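Local coordinates for sensor protein (Shewanella oneidensis, PDB 3LIC), which probably senses an extracellular signal through its PDC-fold domain and relays it across the membrane to its own histidine kinase part in a two-component system, at residues S23-L28 / W254-M259; R182-D187 / I193-K198. One frame throughout, in Å; residues are numbered along the deposited sequence.

Interaction 1 of 2, residues S23-L28 / W254-M259; sequences SRLQFL and WRVVVM
L25 reaches out from the long N-terminal helix 2-46 and meets V256 and W254 on strand 255-261, where the helix lies against one face of a five-stranded antiparallel sheet. A long helix running alongside its sheets is part of the architecture of PDC sensor domains. The helix axis stays well back: the closest CA atoms, those of L25 and V256, are 8.3 Å apart, a gap that a leucine and a valine together can fill. L25 holds its CG anti to the backbone N (chi1 170°), and the isobutyl group extends toward the strand with the CD2 branch leading. V256 answers with CG2, the methyl that lies beside its own backbone N. The two side chains do not meet head-on but slide past each other in opposite directions, so methyl rests against methyl. W254, just before the strand, offers the six-membered part of its indole, which L25 CD2 approaches obliquely. That ring also meets L29 one helical turn further on and stacks edge-to-face with W132. Strand alternation explains the choice of residues: V256 and V258 face the helix, V258 packing against L14, E17 and S18, whereas R255 points away and gives its guanidinium to the carbonyls of D187 and L224. Branched aliphatic residues suit the buried face because they fill it without needing polar partners. The whole contact turns on one methyl, CD2 of L25, which lies 3.6 Å from V256 CG2 and 4.4 Å from W254 CE3.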
ATOM      1  N   SER A  23      -6.534  -2.558 -12.184  1.00 19.48           N
ATOM      2  CA  SER A  23      -6.045  -1.526 -13.037  1.00 20.44           C
ATOM      3  C   SER A  23      -5.853  -0.181 -12.329  1.00 19.58           C
ATOM      4  O   SER A  23      -4.821   0.474 -12.486  1.00 20.20           O
ATOM      5  CB  SER A  23      -7.095  -1.320 -14.134  1.00 21.08           C
ATOM      6  OG  SER A  23      -6.476  -1.126 -15.338  1.00 21.65           O
ATOM      7  N   ARG A  24      -6.890   0.284 -11.670  1.00 18.34           N
ATOM      8  CA  ARG A  24      -6.837   1.480 -10.832  0.50 18.75           C
ATOM      9  C   ARG A  24      -5.668   1.370  -9.868  1.00 18.78           C
ATOM     10  O   ARG A  24      -4.894   2.299  -9.677  1.00 19.97           O
ATOM     11  CB  ARG A  24      -8.133   1.612 -10.016  0.50 18.19           C
ATOM     12  CG  ARG A  24      -9.409   1.499 -10.889  0.50 18.10           C
ATOM     13  CD  ARG A  24     -10.686   2.126 -10.293  0.50 13.91           C
ATOM     14  NE  ARG A  24     -11.648   2.198 -11.381  0.50 15.97           N
ATOM     15  CZ  ARG A  24     -12.700   1.402 -11.548  0.50 15.22           C
ATOM     16  NH1 ARG A  24     -13.021   0.495 -10.639  0.50  6.20           N
ATOM     17  NH2 ARG A  24     -13.449   1.558 -12.629  0.50 17.87           N
ATOM     18  N   LEU A  25      -5.560   0.205  -9.232  1.00 18.01           N
ATOM     19  CA  LEU A  25      -4.562   0.018  -8.218  1.00 17.38           C
ATOM     20  C   LEU A  25      -3.198   0.084  -8.906  1.00 17.97           C
ATOM     21  O   LEU A  25      -2.309   0.699  -8.382  1.00 17.73           O
ATOM     22  CB  LEU A  25      -4.750  -1.291  -7.411  1.00 17.04           C
ATOM     23  CG  LEU A  25      -3.591  -1.687  -6.467  1.00 16.75           C
ATOM     24  CD1 LEU A  25      -3.365  -0.756  -5.325  1.00 10.32           C
ATOM     25  CD2 LEU A  25      -3.794  -3.110  -5.945  1.00 14.94           C
ATOM     26  N   GLN A  26      -3.040  -0.515 -10.091  1.00 17.94           N
ATOM     27  CA  GLN A  26      -1.770  -0.412 -10.811  1.00 17.92           C
ATOM     28  C   GLN A  26      -1.290   1.024 -11.082  1.00 17.20           C
ATOM     29  O   GLN A  26      -0.124   1.364 -10.835  1.00 14.33           O
ATOM     30  CB  GLN A  26      -1.872  -1.137 -12.169  1.00 19.84           C
ATOM     31  CG  GLN A  26      -0.511  -1.276 -12.921  1.00 20.19           C
ATOM     32  CD  GLN A  26      -0.709  -1.647 -14.387  1.00 28.46           C
ATOM     33  OE1 GLN A  26      -1.787  -2.090 -14.799  1.00 26.01           O
ATOM     34  NE2 GLN A  26       0.326  -1.440 -15.189  1.00 29.50           N
ATOM     35  N   PHE A  27      -2.186   1.857 -11.629  1.00 16.82           N
ATOM     36  CA  PHE A  27      -1.826   3.217 -11.905  1.00 18.07           C
ATOM     37  C   PHE A  27      -1.521   4.017 -10.588  1.00 17.27           C
ATOM     38  O   PHE A  27      -0.623   4.829 -10.573  1.00 18.20           O
ATOM     39  CB  PHE A  27      -2.852   3.867 -12.873  1.00 18.86           C
ATOM     40  CG  PHE A  27      -2.736   3.315 -14.285  1.00 25.73           C
ATOM     41  CD1 PHE A  27      -1.638   3.652 -15.097  1.00 29.78           C
ATOM     42  CD2 PHE A  27      -3.702   2.472 -14.803  1.00 30.33           C
ATOM     43  CE1 PHE A  27      -1.509   3.126 -16.378  1.00 32.67           C
ATOM     44  CE2 PHE A  27      -3.570   1.942 -16.066  1.00 31.37           C
ATOM     45  CZ  PHE A  27      -2.460   2.264 -16.852  1.00 34.73           C
ATOM     46  N   LEU A  28      -2.216   3.716  -9.487  1.00 16.05           N
ATOM     47  CA  LEU A  28      -1.990   4.348  -8.213  1.00 15.26           C
ATOM     48  C   LEU A  28      -0.592   4.021  -7.692  1.00 15.71           C
ATOM     49  O   LEU A  28       0.122   4.908  -7.228  1.00 15.53           O
ATOM     50  CB  LEU A  28      -3.024   3.841  -7.212  1.00 15.52           C
ATOM     51  CG  LEU A  28      -2.861   4.339  -5.754  1.00 15.14           C
ATOM     52  CD1 LEU A  28      -2.865   5.885  -5.694  1.00 13.71           C
ATOM     53  CD2 LEU A  28      -3.931   3.786  -4.856  1.00 11.39           C
ATOM     54  N   TRP A 254       0.848  -8.117  -7.223  1.00 21.62           N
ATOM     55  CA  TRP A 254      -0.186  -8.063  -6.224  1.00 20.93           C
ATOM     56  C   TRP A 254      -1.492  -8.533  -6.887  1.00 21.11           C
ATOM     57  O   TRP A 254      -1.616  -8.482  -8.155  1.00 19.08           O
ATOM     58  CB  TRP A 254      -0.347  -6.652  -5.686  1.00 20.00           C
ATOM     59  CG  TRP A 254       0.865  -6.128  -5.016  1.00 19.85           C
ATOM     60  CD1 TRP A 254       2.150  -6.645  -5.060  1.00 18.82           C
ATOM     61  CD2 TRP A 254       0.941  -4.929  -4.224  1.00 16.78           C
ATOM     62  NE1 TRP A 254       2.989  -5.842  -4.321  1.00 17.77           N
ATOM     63  CE2 TRP A 254       2.273  -4.790  -3.805  1.00 18.01           C
ATOM     64  CE3 TRP A 254      -0.005  -3.997  -3.797  1.00 19.25           C
ATOM     65  CZ2 TRP A 254       2.692  -3.729  -3.026  1.00 22.34           C
ATOM     66  CZ3 TRP A 254       0.410  -2.952  -3.018  1.00 21.57           C
ATOM     67  CH2 TRP A 254       1.745  -2.817  -2.648  1.00 23.25           C
ATOM     68  N   ARG A 255      -2.422  -8.987  -6.014  1.00 20.48           N
ATOM     69  CA  ARG A 255      -3.789  -9.379  -6.374  1.00 21.11           C
ATOM     70  C   ARG A 255      -4.914  -8.475  -5.821  1.00 20.78           C
ATOM     71  O   ARG A 255      -4.895  -8.041  -4.667  1.00 20.95           O
ATOM     72  CB  ARG A 255      -4.085 -10.798  -5.906  1.00 21.42           C
ATOM     73  CG  ARG A 255      -3.838 -11.903  -6.962  1.00 23.43           C
ATOM     74  CD  ARG A 255      -2.364 -12.138  -7.207  1.00 25.84           C
ATOM     75  NE  ARG A 255      -1.570 -12.284  -5.981  1.00 26.50           N
ATOM     76  CZ  ARG A 255      -1.475 -13.395  -5.258  1.00 28.29           C
ATOM     77  NH1 ARG A 255      -2.159 -14.474  -5.594  1.00 26.27           N
ATOM     78  NH2 ARG A 255      -0.701 -13.407  -4.169  1.00 26.97           N
ATOM     79  N   VAL A 256      -5.943  -8.268  -6.626  1.00 20.36           N
ATOM     80  CA  VAL A 256      -7.113  -7.612  -6.138  1.00 19.25           C
ATOM     81  C   VAL A 256      -8.149  -8.674  -6.176  1.00 19.45           C
ATOM     82  O   VAL A 256      -8.283  -9.354  -7.194  1.00 19.51           O
ATOM     83  CB  VAL A 256      -7.516  -6.480  -7.067  1.00 19.90           C
ATOM     84  CG1 VAL A 256      -8.941  -6.023  -6.767  1.00 16.55           C
ATOM     85  CG2 VAL A 256      -6.506  -5.308  -6.894  1.00 19.78           C
ATOM     86  N   VAL A 257      -8.854  -8.848  -5.066  1.00 19.10           N
ATOM     87  CA  VAL A 257      -9.957  -9.797  -5.010  1.00 19.83           C
ATOM     88  C   VAL A 257     -11.275  -9.048  -4.806  1.00 20.20           C
ATOM     89  O   VAL A 257     -11.406  -8.299  -3.850  1.00 19.91           O
ATOM     90  CB  VAL A 257      -9.789 -10.755  -3.817  1.00 20.03           C
ATOM     91  CG1 VAL A 257     -10.931 -11.814  -3.800  1.00 20.97           C
ATOM     92  CG2 VAL A 257      -8.396 -11.397  -3.835  1.00 20.05           C
ATOM     93  N   VAL A 258     -12.228  -9.237  -5.707  1.00 20.59           N
ATOM     94  CA  VAL A 258     -13.600  -8.717  -5.514  1.00 21.93           C
ATOM     95  C   VAL A 258     -14.522  -9.899  -5.171  1.00 22.40           C
ATOM     96  O   VAL A 258     -14.540 -10.913  -5.855  1.00 23.00           O
ATOM     97  CB  VAL A 258     -14.136  -8.034  -6.797  1.00 22.05           C
ATOM     98  CG1 VAL A 258     -15.573  -7.492  -6.565  1.00 22.28           C
ATOM     99  CG2 VAL A 258     -13.165  -6.904  -7.268  1.00 22.34           C
HETATM  100  N   MSE A 259     -15.270  -9.780  -4.096  1.00 23.96           N
HETATM  101  CA  MSE A 259     -16.095 -10.875  -3.598  1.00 24.97           C
HETATM  102  C   MSE A 259     -17.372 -10.245  -3.090  1.00 24.33           C
HETATM  103  O   MSE A 259     -17.316  -9.193  -2.438  1.00 23.95           O
HETATM  104  CB  MSE A 259     -15.385 -11.601  -2.474  1.00 24.89           C
HETATM  105  CG  MSE A 259     -15.238 -10.772  -1.262  1.00 33.42           C
HETATM  106 SE   MSE A 259     -13.621 -11.232  -0.219  1.00 58.37          SE
HETATM  107  CE  MSE A 259     -12.474  -9.831  -0.911  1.00 51.66           C
TER

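Interaction 2 of 2, residues R182-D187 / I193-K198; sequences RLVVLD and IFHSDK
V185 faces two residues of the opposing strand at once, I193 and F194, and its carbonyl oxygen takes both their amides: I193 N to V185 O is 2.7 Å and F194 N to V185 O 3.1 Å. Both donors come from the same face of the carbonyl plane, tilted out of it. The return bond, V185 N to F194 O, is 3.1 Å, completing the antiparallel hydrogen-bonded pair. Side chains follow this doubling. V185 CG2 lies against F194 CB, while its CB sits 3.9 Å from I193 CB; V185 and I193, both branched at CB, bring bulk close to the backbone where the strands run side by side. The F194 ring, its CG anti to the backbone N (chi1 -177°), swings along the sheet to L183, crossing that side chain at about a right angle with L183 CG 3.7 Å from F194 CD2. L183 O meets the ring at its edge, in plane. Beyond the bonded pair a water continues the link, donating to L183 O and accepting from S196 N and OG. The buried H195 ND1 has no polar partner in the model and packs against V184 CG2. Further out, L172 and P173 abut the phenyl ring and W254 meets I193, while D187 OD1 accepts from Q189 N and R191 N and so orders the connecting turn. The extra residue opposite V185 makes this a classic beta bulge, set in a beta hairpin at the edge of a PDC-type antiparallel sheet.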
ATOM      1  N   ARG A 182     -16.314  -5.467  -0.031  1.00 23.07           N
ATOM      2  CA  ARG A 182     -16.062  -6.383  -1.116  1.00 22.91           C
ATOM      3  C   ARG A 182     -14.573  -6.511  -1.608  1.00 22.44           C
ATOM      4  O   ARG A 182     -14.353  -7.137  -2.645  1.00 20.99           O
ATOM      5  CB  ARG A 182     -16.865  -5.936  -2.301  1.00 23.82           C
ATOM      6  CG  ARG A 182     -18.265  -5.520  -1.990  1.00 25.68           C
ATOM      7  CD  ARG A 182     -18.898  -5.100  -3.309  1.00 25.92           C
ATOM      8  NE  ARG A 182     -20.331  -5.072  -3.117  1.00 31.55           N
ATOM      9  CZ  ARG A 182     -21.223  -5.115  -4.096  1.00 33.02           C
ATOM     10  NH1 ARG A 182     -20.835  -5.204  -5.376  1.00 30.18           N
ATOM     11  NH2 ARG A 182     -22.514  -5.061  -3.784  1.00 32.54           N
ATOM     12  N   LEU A 183     -13.589  -5.947  -0.890  1.00 19.62           N
ATOM     13  CA  LEU A 183     -12.265  -5.795  -1.477  1.00 19.06           C
ATOM     14  C   LEU A 183     -11.265  -6.496  -0.623  1.00 18.94           C
ATOM     15  O   LEU A 183     -11.253  -6.280   0.615  1.00 17.69           O
ATOM     16  CB  LEU A 183     -11.870  -4.296  -1.574  1.00 18.62           C
ATOM     17  CG  LEU A 183     -10.453  -3.933  -2.003  1.00 18.60           C
ATOM     18  CD1 LEU A 183     -10.283  -4.460  -3.441  1.00 20.42           C
ATOM     19  CD2 LEU A 183     -10.156  -2.352  -1.992  1.00 13.34           C
ATOM     20  N   VAL A 184     -10.428  -7.332  -1.250  1.00 16.57           N
ATOM     21  CA  VAL A 184      -9.208  -7.727  -0.592  1.00 16.99           C
ATOM     22  C   VAL A 184      -8.053  -7.425  -1.562  1.00 16.83           C
ATOM     23  O   VAL A 184      -8.200  -7.559  -2.775  1.00 16.86           O
ATOM     24  CB  VAL A 184      -9.221  -9.246  -0.187  1.00 17.96           C
ATOM     25  CG1 VAL A 184      -7.821  -9.737   0.233  1.00 16.59           C
ATOM     26  CG2 VAL A 184     -10.146  -9.455   0.909  1.00 17.98           C
ATOM     27  N   VAL A 185      -6.926  -6.976  -1.032  1.00 16.79           N
ATOM     28  CA  VAL A 185      -5.712  -6.805  -1.824  1.00 17.38           C
ATOM     29  C   VAL A 185      -4.629  -7.634  -1.155  1.00 17.44           C
ATOM     30  O   VAL A 185      -4.468  -7.603   0.074  1.00 19.75           O
ATOM     31  CB  VAL A 185      -5.230  -5.319  -1.910  1.00 17.52           C
ATOM     32  CG1 VAL A 185      -4.009  -5.227  -2.873  1.00 17.22           C
ATOM     33  CG2 VAL A 185      -6.312  -4.393  -2.423  1.00 16.01           C
ATOM     34  N   LEU A 186      -3.915  -8.397  -1.943  1.00 17.40           N
ATOM     35  CA  LEU A 186      -2.867  -9.264  -1.424  1.00 17.55           C
ATOM     36  C   LEU A 186      -1.593  -8.834  -2.144  1.00 17.50           C
ATOM     37  O   LEU A 186      -1.666  -8.452  -3.287  1.00 17.08           O
ATOM     38  CB  LEU A 186      -3.184 -10.684  -1.840  1.00 17.56           C
ATOM     39  CG  LEU A 186      -4.466 -11.302  -1.325  1.00 18.64           C
ATOM     40  CD1 LEU A 186      -4.613 -12.735  -1.970  1.00 15.58           C
ATOM     41  CD2 LEU A 186      -4.338 -11.377   0.213  1.00 19.63           C
ATOM     42  N   ASP A 187      -0.447  -8.855  -1.482  1.00 18.99           N
ATOM     43  CA  ASP A 187       0.790  -8.652  -2.167  1.00 21.64           C
ATOM     44  C   ASP A 187       1.160  -9.922  -3.009  1.00 23.27           C
ATOM     45  O   ASP A 187       0.375 -10.832  -3.148  1.00 22.56           O
ATOM     46  CB  ASP A 187       1.895  -8.285  -1.187  1.00 20.97           C
ATOM     47  CG  ASP A 187       2.370  -9.458  -0.367  1.00 23.61           C
ATOM     48  OD1 ASP A 187       2.011 -10.618  -0.626  1.00 26.15           O
ATOM     49  OD2 ASP A 187       3.132  -9.224   0.586  1.00 25.83           O
ATOM     50  N   ILE A 193      -2.781  -6.967   2.119  1.00 24.73           N
ATOM     51  CA  ILE A 193      -2.524  -5.534   2.056  1.00 23.34           C
ATOM     52  C   ILE A 193      -3.785  -4.844   2.542  1.00 22.46           C
ATOM     53  O   ILE A 193      -3.721  -3.963   3.351  1.00 23.84           O
ATOM     54  CB  ILE A 193      -2.300  -5.095   0.621  1.00 24.09           C
ATOM     55  CG1 ILE A 193      -1.025  -5.734   0.017  1.00 24.56           C
ATOM     56  CG2 ILE A 193      -2.282  -3.581   0.522  1.00 22.66           C
ATOM     57  CD1 ILE A 193       0.181  -5.106   0.422  1.00 23.80           C
ATOM     58  N   PHE A 194      -4.931  -5.214   2.002  1.00 20.90           N
ATOM     59  CA  PHE A 194      -6.206  -4.588   2.363  1.00 20.44           C
ATOM     60  C   PHE A 194      -7.261  -5.645   2.708  1.00 21.39           C
ATOM     61  O   PHE A 194      -7.415  -6.603   1.963  1.00 20.64           O
ATOM     62  CB  PHE A 194      -6.807  -3.691   1.237  1.00 18.73           C
ATOM     63  CG  PHE A 194      -8.081  -3.000   1.685  1.00 19.09           C
ATOM     64  CD1 PHE A 194      -8.022  -1.843   2.448  1.00 13.41           C
ATOM     65  CD2 PHE A 194      -9.311  -3.590   1.502  1.00 16.14           C
ATOM     66  CE1 PHE A 194      -9.146  -1.250   2.942  1.00 15.99           C
ATOM     67  CE2 PHE A 194     -10.452  -2.991   2.011  1.00 16.99           C
ATOM     68  CZ  PHE A 194     -10.369  -1.803   2.734  1.00 14.95           C
ATOM     69  N   HIS A 195      -7.955  -5.448   3.837  1.00 23.74           N
ATOM     70  CA  HIS A 195      -9.163  -6.175   4.265  1.00 26.32           C
ATOM     71  C   HIS A 195     -10.008  -5.161   5.065  1.00 28.86           C
ATOM     72  O   HIS A 195      -9.459  -4.320   5.828  1.00 29.42           O
ATOM     73  CB  HIS A 195      -8.805  -7.348   5.206  1.00 26.27           C
ATOM     74  CG  HIS A 195      -9.946  -8.284   5.475  1.00 28.96           C
ATOM     75  ND1 HIS A 195     -10.073  -9.511   4.842  1.00 32.56           N
ATOM     76  CD2 HIS A 195     -11.044  -8.158   6.262  1.00 28.78           C
ATOM     77  CE1 HIS A 195     -11.196 -10.100   5.236  1.00 28.67           C
ATOM     78  NE2 HIS A 195     -11.806  -9.292   6.083  1.00 27.74           N
ATOM     79  N   SER A 196     -11.326  -5.228   4.914  1.00 31.16           N
ATOM     80  CA  SER A 196     -12.263  -4.461   5.763  1.00 34.91           C
ATOM     81  C   SER A 196     -11.888  -4.469   7.241  1.00 35.15           C
ATOM     82  O   SER A 196     -11.876  -3.432   7.884  1.00 35.50           O
ATOM     83  CB  SER A 196     -13.662  -5.075   5.670  1.00 34.97           C
ATOM     84  OG  SER A 196     -14.332  -4.460   4.608  1.00 41.65           O
ATOM     85  N   ASP A 197     -11.652  -5.659   7.784  1.00 36.14           N
ATOM     86  CA  ASP A 197     -11.238  -5.791   9.167  1.00 37.66           C
ATOM     87  C   ASP A 197      -9.746  -5.499   9.362  1.00 38.23           C
ATOM     88  O   ASP A 197      -8.876  -6.244   8.879  1.00 37.50           O
ATOM     89  CB  ASP A 197     -11.567  -7.193   9.680  1.00 38.62           C
ATOM     90  CG  ASP A 197     -11.259  -7.349  11.154  1.00 40.68           C
ATOM     91  OD1 ASP A 197     -11.255  -6.321  11.875  1.00 43.34           O
ATOM     92  OD2 ASP A 197     -11.000  -8.487  11.596  1.00 44.38           O
ATOM     93  N   LYS A 198      -9.464  -4.425  10.103  1.00 39.20           N
ATOM     94  CA  LYS A 198      -8.105  -3.950  10.365  1.00 40.37           C
ATOM     95  C   LYS A 198      -7.239  -4.864  11.236  1.00 41.33           C
ATOM     96  O   LYS A 198      -6.010  -4.927  11.047  1.00 40.74           O
ATOM     97  CB  LYS A 198      -8.144  -2.532  10.949  1.00 41.38           C
ATOM     98  CG  LYS A 198      -8.870  -1.508  10.051  1.00 42.57           C
ATOM     99  CD  LYS A 198      -8.445  -1.664   8.548  1.00 45.80           C
ATOM    100  CE  LYS A 198      -9.535  -1.202   7.557  1.00 45.07           C
ATOM    101  NZ  LYS A 198      -8.962  -1.010   6.226  1.00 44.93           N
TER
HETATM  102  O   HOH W   1     -12.683  -6.422   2.923  1.00 22.62           O

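Overall arrangement
Both interactions reach the same five-stranded sheet, with their centres about 11 Å apart, and along the chain interaction 2 is nested inside the loop that interaction 1 closes. Strand 183-186 lies between the other two strands involved: on one side it pairs with 192-194, on the other with 255-261. Probable hydrogen bonds form that second seam, V257 N to V184 O at 2.7 Å and R255 N to L186 O at 2.9 Å. V185 also ties the two together through its side chain, since L25 of the long helix touches it, and W254 packs against D187 of the hairpin. Helix 2-46 thus touches both inner strands, and strand 183-186 carries the link on to the bulged edge strand.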